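Long-range contact in probable mannosyltransferase KTR4 (Saccharomyces cerevisiae, PDB 5A07), which is a probable yeast mannosyltransferase of the glycolipid 2-alpha-mannosyltransferase family, with a GT-A-type fold that holds GDP and a manganese ion: residues 216-230 / 321-335. Residues are numbered along the deposited sequence; the frame is centred on the assembly and turned at random.
Sequences FYHHPLLSKYKYVWR and FEIVDLDFLRSEPYE
Tyr217 lies flat against Leu329, whose CB stands 3.7 Å from the ring centroid and almost on the ring normal, while Leu329 CD1 also touches Phe216 CZ. With CG between the backbone N and the carbonyl carbon (chi1 45°), the Tyr217 ring turns toward 321-335, where Tyr217 OH donates to Glu335 OE1 at 2.6 Å, meeting it from above the carboxylate plane. The other oxygen of Glu335 faces the edge of the nearly coplanar His218 ring.

Arg330 extends past the Tyr217 ring in the opposite direction and gathers three backbone carbonyls, one from the 3-10 segment 216-218 and two from the type I turn Leu222-Tyr225. Its NH2 donates to Tyr217 O in an almost straight bond (174°) and also to Leu222 O, which takes Tyr225 N from the opposite face; Arg330 NH1 meets Tyr225 O at 3.0 Å. Three bonds thus fix the guanidinium rotation, with Leu326 CB over one face, offset toward the rim. Leu326 CD2 packs on Phe216 and on Tyr217 CB, and CD1 on Val228 CG1.

Farther along, Lys226 runs extended until a bend at chi4 (55°) sets NZ between two carboxylates, 2.9 Å from Asp325 OD1 and 2.6 Å from Asp327 OD2. Asp325 OD1 also caps the following helical turn through Asp327 N, on the other face of its carboxylate.

Strands 227-230 and 322-325 pair antiparallel, Val228 and Val324 exchanging backbone bonds. On the face of Tyr227 and Trp229, Ile323 CD1 sits over the five-membered indole ring, 3.6 Å from its centroid. On the other, Arg230 NH1 bridges to Glu322 OE2 at 3.0 Å; Asp354 and Glu232 also hold this arginine, Tyr256 and Arg358 the glutamate. Strand 227-230 also pairs parallel with 105-110, placing the contact in the central mixed sheet of the GT-A fold, beside the GDP-manganese site, where Glu232 is a metal ligand.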
ATOM      1  N   PHE B 216      13.289  -2.726   3.760  1.00 21.35           N
ATOM      2  CA  PHE B 216      12.723  -3.553   4.863  1.00 20.35           C
ATOM      3  C   PHE B 216      12.828  -5.022   4.564  1.00 19.54           C
ATOM      4  O   PHE B 216      13.185  -5.826   5.432  1.00 19.20           O
ATOM      5  CB  PHE B 216      11.308  -3.151   5.199  1.00 19.57           C
ATOM      6  CG  PHE B 216      10.275  -3.741   4.283  1.00 16.93           C
ATOM      7  CD1 PHE B 216       9.913  -3.095   3.165  1.00 19.09           C
ATOM      8  CD2 PHE B 216       9.682  -4.955   4.570  1.00 17.18           C
ATOM      9  CE1 PHE B 216       8.949  -3.592   2.332  1.00 17.82           C
ATOM     10  CE2 PHE B 216       8.679  -5.499   3.742  1.00 17.56           C
ATOM     11  CZ  PHE B 216       8.280  -4.775   2.635  1.00 19.75           C
ATOM     12  N   TYR B 217      12.620  -5.395   3.289  1.00 22.36           N
ATOM     13  CA  TYR B 217      12.596  -6.825   2.923  1.00 21.41           C
ATOM     14  C   TYR B 217      14.006  -7.455   2.876  1.00 20.93           C
ATOM     15  O   TYR B 217      14.121  -8.662   2.781  1.00 22.13           O
ATOM     16  CB  TYR B 217      11.916  -7.069   1.568  1.00 22.78           C
ATOM     17  CG  TYR B 217      12.345  -6.116   0.468  1.00 22.52           C
ATOM     18  CD1 TYR B 217      11.764  -4.857   0.327  1.00 20.87           C
ATOM     19  CD2 TYR B 217      13.320  -6.505  -0.476  1.00 23.88           C
ATOM     20  CE1 TYR B 217      12.184  -3.992  -0.665  1.00 22.57           C
ATOM     21  CE2 TYR B 217      13.707  -5.667  -1.500  1.00 22.42           C
ATOM     22  CZ  TYR B 217      13.162  -4.424  -1.603  1.00 22.66           C
ATOM     23  OH  TYR B 217      13.533  -3.590  -2.606  1.00 24.51           O
ATOM     24  N   HIS B 218      15.022  -6.630   3.005  1.00 21.59           N
ATOM     25  CA  HIS B 218      16.391  -7.129   3.181  1.00 26.16           C
ATOM     26  C   HIS B 218      16.784  -7.280   4.644  1.00 29.63           C
ATOM     27  O   HIS B 218      17.877  -7.666   4.912  1.00 26.54           O
ATOM     28  CB  HIS B 218      17.379  -6.131   2.579  1.00 25.92           C
ATOM     29  CG  HIS B 218      17.310  -6.081   1.104  1.00 26.32           C
ATOM     30  ND1 HIS B 218      17.469  -7.220   0.342  1.00 31.99           N
ATOM     31  CD2 HIS B 218      17.091  -5.066   0.241  1.00 28.56           C
ATOM     32  CE1 HIS B 218      17.287  -6.916  -0.924  1.00 30.03           C
ATOM     33  NE2 HIS B 218      17.106  -5.612  -1.018  1.00 28.70           N
ATOM     34  N   HIS B 219      15.936  -6.918   5.598  1.00 24.44           N
ATOM     35  CA  HIS B 219      16.342  -7.096   6.978  1.00 23.39           C
ATOM     36  C   HIS B 219      16.536  -8.576   7.250  1.00 21.38           C
ATOM     37  O   HIS B 219      15.747  -9.420   6.820  1.00 18.14           O
ATOM     38  CB  HIS B 219      15.348  -6.492   7.951  1.00 22.28           C
ATOM     39  CG  HIS B 219      15.866  -6.414   9.359  1.00 20.92           C
ATOM     40  ND1 HIS B 219      15.868  -7.503  10.186  1.00 21.17           N
ATOM     41  CD2 HIS B 219      16.407  -5.404  10.068  1.00 22.53           C
ATOM     42  CE1 HIS B 219      16.390  -7.173  11.346  1.00 21.37           C
ATOM     43  NE2 HIS B 219      16.711  -5.900  11.306  1.00 20.57           N
ATOM     44  N   PRO B 220      17.610  -8.942   7.988  1.00 21.19           N
ATOM     45  CA  PRO B 220      17.837 -10.353   8.244  1.00 21.62           C
ATOM     46  C   PRO B 220      16.651 -11.171   8.788  1.00 21.67           C
ATOM     47  O   PRO B 220      16.504 -12.331   8.450  1.00 21.51           O
ATOM     48  CB  PRO B 220      18.988 -10.354   9.297  1.00 23.01           C
ATOM     49  CG  PRO B 220      19.693  -9.127   9.031  1.00 25.49           C
ATOM     50  CD  PRO B 220      18.666  -8.097   8.576  1.00 24.38           C
ATOM     51  N   LEU B 221      15.807 -10.573   9.642  1.00 22.20           N
ATOM     52  CA  LEU B 221      14.718 -11.348  10.218  1.00 19.53           C
ATOM     53  C   LEU B 221      13.683 -11.728   9.177  1.00 19.74           C
ATOM     54  O   LEU B 221      12.891 -12.683   9.421  1.00 20.57           O
ATOM     55  CB  LEU B 221      14.070 -10.612  11.370  1.00 21.76           C
ATOM     56  CG  LEU B 221      14.917 -10.482  12.618  1.00 22.51           C
ATOM     57  CD1 LEU B 221      14.149  -9.621  13.614  1.00 23.16           C
ATOM     58  CD2 LEU B 221      15.195 -11.849  13.216  1.00 22.41           C
ATOM     59  N   LEU B 222      13.677 -10.996   8.062  1.00 16.55           N
ATOM     60  CA  LEU B 222      12.653 -11.200   7.035  1.00 20.45           C
ATOM     61  C   LEU B 222      13.140 -12.134   5.918  1.00 20.28           C
ATOM     62  O   LEU B 222      12.398 -12.450   5.001  1.00 19.70           O
ATOM     63  CB  LEU B 222      12.230  -9.829   6.477  1.00 21.20           C
ATOM     64  CG  LEU B 222      11.364  -8.992   7.459  1.00 24.06           C
ATOM     65  CD1 LEU B 222      10.832  -7.816   6.688  1.00 24.35           C
ATOM     66  CD2 LEU B 222      10.191  -9.713   8.030  1.00 23.59           C
ATOM     67  N   SER B 223      14.398 -12.555   6.012  1.00 20.96           N
ATOM     68  CA  SER B 223      14.988 -13.365   4.893  1.00 23.99           C
ATOM     69  C   SER B 223      14.213 -14.666   4.816  1.00 21.92           C
ATOM     70  O   SER B 223      14.093 -15.239   3.794  1.00 22.02           O
ATOM     71  CB  SER B 223      16.506 -13.627   5.116  1.00 25.60           C
ATOM     72  OG  SER B 223      16.661 -14.626   6.153  1.00 23.71           O
ATOM     73  N   LYS B 224      13.673 -15.172   5.926  1.00 21.96           N
ATOM     74  CA  LYS B 224      12.962 -16.436   5.889  1.00 20.03           C
ATOM     75  C   LYS B 224      11.479 -16.352   5.460  1.00 21.98           C
ATOM     76  O   LYS B 224      10.760 -17.355   5.506  1.00 22.11           O
ATOM     77  CB  LYS B 224      13.050 -17.089   7.285  1.00 22.46           C
ATOM     78  CG  LYS B 224      12.489 -16.278   8.473  1.00 23.70           C
ATOM     79  CD  LYS B 224      12.675 -16.999   9.824  1.00 25.52           C
ATOM     80  CE  LYS B 224      12.272 -16.133  10.995  1.00 24.06           C
ATOM     81  NZ  LYS B 224      13.111 -14.920  11.228  1.00 23.44           N
ATOM     82  N   TYR B 225      10.963 -15.174   5.168  1.00 22.26           N
ATOM     83  CA  TYR B 225       9.514 -15.065   4.834  1.00 19.40           C
ATOM     84  C   TYR B 225       9.322 -14.711   3.351  1.00 19.80           C
ATOM     85  O   TYR B 225      10.087 -13.925   2.811  1.00 18.62           O
ATOM     86  CB  TYR B 225       8.853 -14.009   5.693  1.00 18.56           C
ATOM     87  CG  TYR B 225       8.847 -14.284   7.169  1.00 15.92           C
ATOM     88  CD1 TYR B 225       8.188 -15.344   7.679  1.00 17.89           C
ATOM     89  CD2 TYR B 225       9.592 -13.525   8.017  1.00 18.30           C
ATOM     90  CE1 TYR B 225       8.160 -15.598   9.038  1.00 17.97           C
ATOM     91  CE2 TYR B 225       9.606 -13.753   9.366  1.00 18.79           C
ATOM     92  CZ  TYR B 225       8.877 -14.785   9.876  1.00 19.56           C
ATOM     93  OH  TYR B 225       8.922 -14.998  11.234  1.00 22.57           O
ATOM     94  N   LYS B 226       8.209 -15.206   2.799  1.00 20.92           N
ATOM     95  CA  LYS B 226       7.733 -14.832   1.489  1.00 19.95           C
ATOM     96  C   LYS B 226       6.680 -13.683   1.545  1.00 20.68           C
ATOM     97  O   LYS B 226       6.596 -12.860   0.612  1.00 20.89           O
ATOM     98  CB  LYS B 226       7.105 -16.078   0.807  1.00 21.93           C
ATOM     99  CG  LYS B 226       6.545 -15.805  -0.591  1.00 22.06           C
ATOM    100  CD  LYS B 226       6.139 -17.084  -1.264  1.00 24.24           C
ATOM    101  CE  LYS B 226       5.389 -16.876  -2.571  1.00 26.43           C
ATOM    102  NZ  LYS B 226       6.099 -16.045  -3.553  1.00 26.10           N
ATOM    103  N   TYR B 227       5.910 -13.627   2.647  1.00 18.72           N
ATOM    104  CA  TYR B 227       4.782 -12.666   2.744  1.00 17.52           C
ATOM    105  C   TYR B 227       4.910 -11.838   3.985  1.00 19.70           C
ATOM    106  O   TYR B 227       5.327 -12.384   5.034  1.00 17.14           O
ATOM    107  CB  TYR B 227       3.489 -13.399   2.843  1.00 17.82           C
ATOM    108  CG  TYR B 227       3.087 -14.139   1.607  1.00 17.79           C
ATOM    109  CD1 TYR B 227       2.599 -13.457   0.485  1.00 18.43           C
ATOM    110  CD2 TYR B 227       3.260 -15.501   1.511  1.00 18.24           C
ATOM    111  CE1 TYR B 227       2.248 -14.114  -0.653  1.00 19.04           C
ATOM    112  CE2 TYR B 227       2.892 -16.165   0.353  1.00 21.01           C
ATOM    113  CZ  TYR B 227       2.368 -15.480  -0.725  1.00 20.55           C
ATOM    114  OH  TYR B 227       2.022 -16.156  -1.922  1.00 23.00           O
ATOM    115  N   VAL B 228       4.457 -10.580   3.896  1.00 18.00           N
ATOM    116  CA  VAL B 228       4.331  -9.746   5.079  1.00 18.21           C
ATOM    117  C   VAL B 228       2.928  -9.178   5.044  1.00 18.58           C
ATOM    118  O   VAL B 228       2.377  -8.891   3.960  1.00 15.79           O
ATOM    119  CB  VAL B 228       5.359  -8.596   5.227  1.00 21.86           C
ATOM    120  CG1 VAL B 228       6.837  -9.094   5.295  1.00 20.26           C
ATOM    121  CG2 VAL B 228       5.207  -7.619   4.154  1.00 24.96           C
ATOM    122  N   TRP B 229       2.347  -9.039   6.230  1.00 15.45           N
ATOM    123  CA  TRP B 229       1.209  -8.207   6.460  1.00 14.19           C
ATOM    124  C   TRP B 229       1.774  -7.021   7.244  1.00 14.78           C
ATOM    125  O   TRP B 229       2.079  -7.159   8.439  1.00 15.53           O
ATOM    126  CB  TRP B 229       0.185  -9.026   7.258  1.00 15.72           C
ATOM    127  CG  TRP B 229      -1.119  -8.351   7.554  1.00 15.47           C
ATOM    128  CD1 TRP B 229      -1.315  -7.032   7.860  1.00 15.93           C
ATOM    129  CD2 TRP B 229      -2.396  -8.988   7.638  1.00 15.89           C
ATOM    130  NE1 TRP B 229      -2.686  -6.786   8.086  1.00 16.96           N
ATOM    131  CE2 TRP B 229      -3.362  -7.976   7.952  1.00 17.14           C
ATOM    132  CE3 TRP B 229      -2.824 -10.307   7.485  1.00 15.33           C
ATOM    133  CZ2 TRP B 229      -4.714  -8.271   8.104  1.00 16.87           C
ATOM    134  CZ3 TRP B 229      -4.160 -10.588   7.557  1.00 16.52           C
ATOM    135  CH2 TRP B 229      -5.105  -9.559   7.865  1.00 16.27           C
ATOM    136  N   ARG B 230       1.820  -5.851   6.642  1.00 14.37           N
ATOM    137  CA  ARG B 230       2.188  -4.621   7.315  1.00 15.82           C
ATOM    138  C   ARG B 230       1.096  -4.090   8.237  1.00 16.97           C
ATOM    139  O   ARG B 230      -0.023  -3.843   7.788  1.00 16.35           O
ATOM    140  CB  ARG B 230       2.564  -3.556   6.312  1.00 16.27           C
ATOM    141  CG  ARG B 230       2.945  -2.203   6.910  1.00 16.87           C
ATOM    142  CD  ARG B 230       3.514  -1.413   5.774  1.00 18.01           C
ATOM    143  NE  ARG B 230       3.624  -0.021   6.073  1.00 18.28           N
ATOM    144  CZ  ARG B 230       4.092   0.856   5.217  1.00 19.49           C
ATOM    145  NH1 ARG B 230       4.544   0.485   4.029  1.00 18.52           N
ATOM    146  NH2 ARG B 230       4.144   2.116   5.553  1.00 21.82           N
ATOM    147  N   PHE B 321      -1.649  -0.291   5.412  1.00 16.69           N
ATOM    148  CA  PHE B 321      -2.015  -1.719   5.319  1.00 15.47           C
ATOM    149  C   PHE B 321      -1.491  -2.237   3.997  1.00 16.12           C
ATOM    150  O   PHE B 321      -1.687  -1.598   2.979  1.00 16.13           O
ATOM    151  CB  PHE B 321      -3.545  -1.865   5.290  1.00 15.02           C
ATOM    152  CG  PHE B 321      -4.031  -3.270   4.892  1.00 15.17           C
ATOM    153  CD1 PHE B 321      -4.083  -3.651   3.559  1.00 16.81           C
ATOM    154  CD2 PHE B 321      -4.350  -4.181   5.822  1.00 17.24           C
ATOM    155  CE1 PHE B 321      -4.524  -4.921   3.184  1.00 17.39           C
ATOM    156  CE2 PHE B 321      -4.758  -5.436   5.480  1.00 17.14           C
ATOM    157  CZ  PHE B 321      -4.844  -5.826   4.167  1.00 16.40           C
ATOM    158  N   GLU B 322      -0.764  -3.339   3.990  1.00 16.01           N
ATOM    159  CA  GLU B 322      -0.479  -3.999   2.709  1.00 16.07           C
ATOM    160  C   GLU B 322      -0.159  -5.479   3.010  1.00 16.13           C
ATOM    161  O   GLU B 322       0.401  -5.796   4.082  1.00 15.86           O
ATOM    162  CB  GLU B 322       0.594  -3.282   1.908  1.00 17.50           C
ATOM    163  CG  GLU B 322       1.914  -3.114   2.632  1.00 18.99           C
ATOM    164  CD  GLU B 322       2.985  -2.362   1.863  1.00 21.66           C
ATOM    165  OE1 GLU B 322       2.921  -2.118   0.616  1.00 19.84           O
ATOM    166  OE2 GLU B 322       3.972  -2.033   2.531  1.00 21.49           O
ATOM    167  N   ILE B 323      -0.603  -6.391   2.130  1.00 15.38           N
ATOM    168  CA  ILE B 323      -0.191  -7.810   2.173  1.00 15.91           C
ATOM    169  C   ILE B 323       0.735  -7.903   0.944  1.00 16.94           C
ATOM    170  O   ILE B 323       0.307  -7.590  -0.169  1.00 15.71           O
ATOM    171  CB  ILE B 323      -1.344  -8.740   1.948  1.00 17.80           C
ATOM    172  CG1 ILE B 323      -2.550  -8.480   2.853  1.00 18.42           C
ATOM    173  CG2 ILE B 323      -0.899 -10.156   2.154  1.00 18.98           C
ATOM    174  CD1 ILE B 323      -2.255  -8.536   4.265  1.00 19.85           C
ATOM    175  N   VAL B 324       1.957  -8.328   1.120  1.00 16.52           N
ATOM    176  CA  VAL B 324       2.895  -8.268   0.001  0.60 18.80           C
ATOM    177  C   VAL B 324       3.722  -9.552  -0.113  1.00 19.94           C
ATOM    178  O   VAL B 324       4.191 -10.139   0.877  1.00 19.62           O
ATOM    179  CB  VAL B 324       3.728  -6.963  -0.031  0.60 21.93           C
ATOM    180  CG1 VAL B 324       4.420  -6.725   1.253  0.60 22.84           C
ATOM    181  CG2 VAL B 324       4.705  -6.994  -1.208  0.60 21.47           C
ATOM    182  N   ASP B 325       3.827 -10.004  -1.354  1.00 18.49           N
ATOM    183  CA  ASP B 325       4.650 -11.119  -1.755  1.00 20.26           C
ATOM    184  C   ASP B 325       6.047 -10.548  -1.962  1.00 21.60           C
ATOM    185  O   ASP B 325       6.330  -9.839  -2.923  1.00 19.49           O
ATOM    186  CB  ASP B 325       4.078 -11.767  -3.026  1.00 22.74           C
ATOM    187  CG  ASP B 325       4.850 -13.029  -3.507  1.00 24.56           C
ATOM    188  OD1 ASP B 325       6.023 -13.207  -3.070  1.00 26.05           O
ATOM    189  OD2 ASP B 325       4.250 -13.842  -4.278  1.00 23.83           O
ATOM    190  N   LEU B 326       6.938 -10.837  -1.011  1.00 20.20           N
ATOM    191  CA  LEU B 326       8.269 -10.266  -1.072  1.00 21.38           C
ATOM    192  C   LEU B 326       9.102 -10.721  -2.286  1.00 22.37           C
ATOM    193  O   LEU B 326      10.057 -10.017  -2.630  1.00 22.97           O
ATOM    194  CB  LEU B 326       9.078 -10.554   0.196  1.00 21.66           C
ATOM    195  CG  LEU B 326       8.495 -10.052   1.526  1.00 19.92           C
ATOM    196  CD1 LEU B 326       9.442 -10.313   2.679  1.00 20.59           C
ATOM    197  CD2 LEU B 326       8.201  -8.587   1.440  1.00 20.16           C
ATOM    198  N   ASP B 327       8.727 -11.810  -2.916  1.00 23.23           N
ATOM    199  CA  ASP B 327       9.369 -12.219  -4.197  1.00 29.16           C
ATOM    200  C   ASP B 327       9.239 -11.107  -5.247  1.00 31.32           C
ATOM    201  O   ASP B 327      10.124 -10.946  -6.055  1.00 27.70           O
ATOM    202  CB  ASP B 327       8.695 -13.427  -4.792  1.00 28.55           C
ATOM    203  CG  ASP B 327       8.979 -14.724  -4.050  1.00 36.14           C
ATOM    204  OD1 ASP B 327       9.678 -14.749  -3.064  1.00 39.13           O
ATOM    205  OD2 ASP B 327       8.533 -15.791  -4.540  1.00 43.00           O
ATOM    206  N   PHE B 328       8.132 -10.332  -5.252  1.00 24.27           N
ATOM    207  CA  PHE B 328       8.071  -9.236  -6.167  1.00 21.97           C
ATOM    208  C   PHE B 328       9.100  -8.133  -5.851  1.00 23.76           C
ATOM    209  O   PHE B 328       9.790  -7.627  -6.723  1.00 22.20           O
ATOM    210  CB  PHE B 328       6.618  -8.675  -6.295  1.00 20.30           C
ATOM    211  CG  PHE B 328       6.542  -7.493  -7.156  1.00 22.47           C
ATOM    212  CD1 PHE B 328       6.733  -7.593  -8.543  1.00 23.76           C
ATOM    213  CD2 PHE B 328       6.347  -6.233  -6.616  1.00 24.66           C
ATOM    214  CE1 PHE B 328       6.704  -6.466  -9.356  1.00 20.07           C
ATOM    215  CE2 PHE B 328       6.305  -5.113  -7.429  1.00 25.15           C
ATOM    216  CZ  PHE B 328       6.472  -5.232  -8.825  1.00 22.91           C
ATOM    217  N   LEU B 329       9.206  -7.761  -4.576  1.00 20.44           N
ATOM    218  CA  LEU B 329      10.103  -6.689  -4.184  1.00 21.19           C
ATOM    219  C   LEU B 329      11.576  -7.115  -4.410  1.00 21.34           C
ATOM    220  O   LEU B 329      12.439  -6.276  -4.577  1.00 18.43           O
ATOM    221  CB  LEU B 329       9.922  -6.357  -2.713  1.00 21.72           C
ATOM    222  CG  LEU B 329       8.502  -5.909  -2.280  1.00 22.54           C
ATOM    223  CD1 LEU B 329       8.489  -5.353  -0.892  1.00 23.77           C
ATOM    224  CD2 LEU B 329       7.923  -4.926  -3.236  1.00 21.75           C
ATOM    225  N   ARG B 330      11.825  -8.399  -4.255  1.00 17.63           N
ATOM    226  CA  ARG B 330      13.165  -8.949  -4.433  1.00 21.44           C
ATOM    227  C   ARG B 330      13.555  -9.166  -5.920  1.00 24.40           C
ATOM    228  O   ARG B 330      14.693  -9.531  -6.188  1.00 26.43           O
ATOM    229  CB  ARG B 330      13.268 -10.234  -3.660  1.00 21.38           C
ATOM    230  CG  ARG B 330      13.274  -9.993  -2.150  1.00 22.59           C
ATOM    231  CD  ARG B 330      13.066 -11.304  -1.385  1.00 23.51           C
ATOM    232  NE  ARG B 330      13.175 -10.978   0.049  1.00 22.66           N
ATOM    233  CZ  ARG B 330      12.700 -11.723   1.031  1.00 19.57           C
ATOM    234  NH1 ARG B 330      12.007 -12.768   0.781  1.00 20.85           N
ATOM    235  NH2 ARG B 330      12.844 -11.337   2.274  1.00 23.49           N
ATOM    236  N   SER B 331      12.605  -9.009  -6.838  1.00 22.02           N
ATOM    237  CA  SER B 331      12.773  -9.270  -8.268  1.00 24.05           C
ATOM    238  C   SER B 331      13.521  -8.166  -8.913  1.00 22.93           C
ATOM    239  O   SER B 331      13.642  -7.066  -8.399  1.00 24.43           O
ATOM    240  CB  SER B 331      11.385  -9.419  -8.961  1.00 25.09           C
ATOM    241  OG  SER B 331      10.720  -8.129  -9.130  1.00 25.01           O
ATOM    242  N   GLU B 332      14.100  -8.461 -10.086  1.00 28.70           N
ATOM    243  CA  GLU B 332      15.042  -7.534 -10.720  1.00 24.57           C
ATOM    244  C   GLU B 332      14.423  -6.217 -11.045  1.00 20.37           C
ATOM    245  O   GLU B 332      14.983  -5.169 -10.733  1.00 21.81           O
ATOM    246  CB  GLU B 332      15.661  -8.176 -11.984  1.00 29.01           C
ATOM    247  CG  GLU B 332      16.597  -7.191 -12.683  1.00 33.38           C
ATOM    248  CD  GLU B 332      17.077  -7.708 -14.050  1.00 35.85           C
ATOM    249  OE1 GLU B 332      17.159  -8.914 -14.257  1.00 36.64           O
ATOM    250  OE2 GLU B 332      17.307  -6.871 -14.946  1.00 36.90           O
ATOM    251  N   PRO B 333      13.188  -6.190 -11.590  1.00 22.94           N
ATOM    252  CA  PRO B 333      12.661  -4.887 -11.924  1.00 23.48           C
ATOM    253  C   PRO B 333      12.473  -3.957 -10.723  1.00 22.84           C
ATOM    254  O   PRO B 333      12.777  -2.744 -10.778  1.00 26.91           O
ATOM    255  CB  PRO B 333      11.316  -5.204 -12.574  1.00 27.08           C
ATOM    256  CG  PRO B 333      11.370  -6.619 -12.957  1.00 28.34           C
ATOM    257  CD  PRO B 333      12.318  -7.282 -12.029  1.00 26.39           C
ATOM    258  N   TYR B 334      11.972  -4.520  -9.622  1.00 24.99           N
ATOM    259  CA  TYR B 334      11.727  -3.704  -8.403  1.00 21.87           C
ATOM    260  C   TYR B 334      13.061  -3.221  -7.852  1.00 18.55           C
ATOM    261  O   TYR B 334      13.237  -2.037  -7.563  1.00 21.31           O
ATOM    262  CB  TYR B 334      10.977  -4.491  -7.317  1.00 19.75           C
ATOM    263  CG  TYR B 334      10.482  -3.568  -6.247  1.00 18.69           C
ATOM    264  CD1 TYR B 334       9.252  -2.947  -6.371  1.00 20.31           C
ATOM    265  CD2 TYR B 334      11.244  -3.279  -5.111  1.00 18.64           C
ATOM    266  CE1 TYR B 334       8.777  -2.060  -5.389  1.00 20.90           C
ATOM    267  CE2 TYR B 334      10.795  -2.403  -4.148  1.00 19.09           C
ATOM    268  CZ  TYR B 334       9.576  -1.770  -4.285  1.00 20.64           C
ATOM    269  OH  TYR B 334       9.114  -0.900  -3.328  1.00 22.29           O
ATOM    270  N   GLU B 335      14.004  -4.128  -7.696  1.00 22.73           N
ATOM    271  CA  GLU B 335      15.320  -3.736  -7.121  1.00 24.73           C
ATOM    272  C   GLU B 335      16.083  -2.714  -7.967  1.00 25.05           C
ATOM    273  O   GLU B 335      16.665  -1.740  -7.452  1.00 23.96           O
ATOM    274  CB  GLU B 335      16.166  -4.962  -6.919  1.00 24.55           C
ATOM    275  CG  GLU B 335      15.560  -5.991  -5.955  1.00 27.42           C
ATOM    276  CD  GLU B 335      15.770  -5.613  -4.497  1.00 29.86           C
ATOM    277  OE1 GLU B 335      15.534  -4.426  -4.125  1.00 32.78           O
ATOM    278  OE2 GLU B 335      16.187  -6.521  -3.727  1.00 32.12           O
TER
HETATM  279  O   HOH W   1      15.851  -9.646   0.315  1.00 26.34           O
HETATM  280  O   HOH W   2      16.538  -2.756  -2.606  1.00 35.83           O
HETATM  281  O   HOH W   3       1.945 -14.696  -4.099  1.00 18.19           O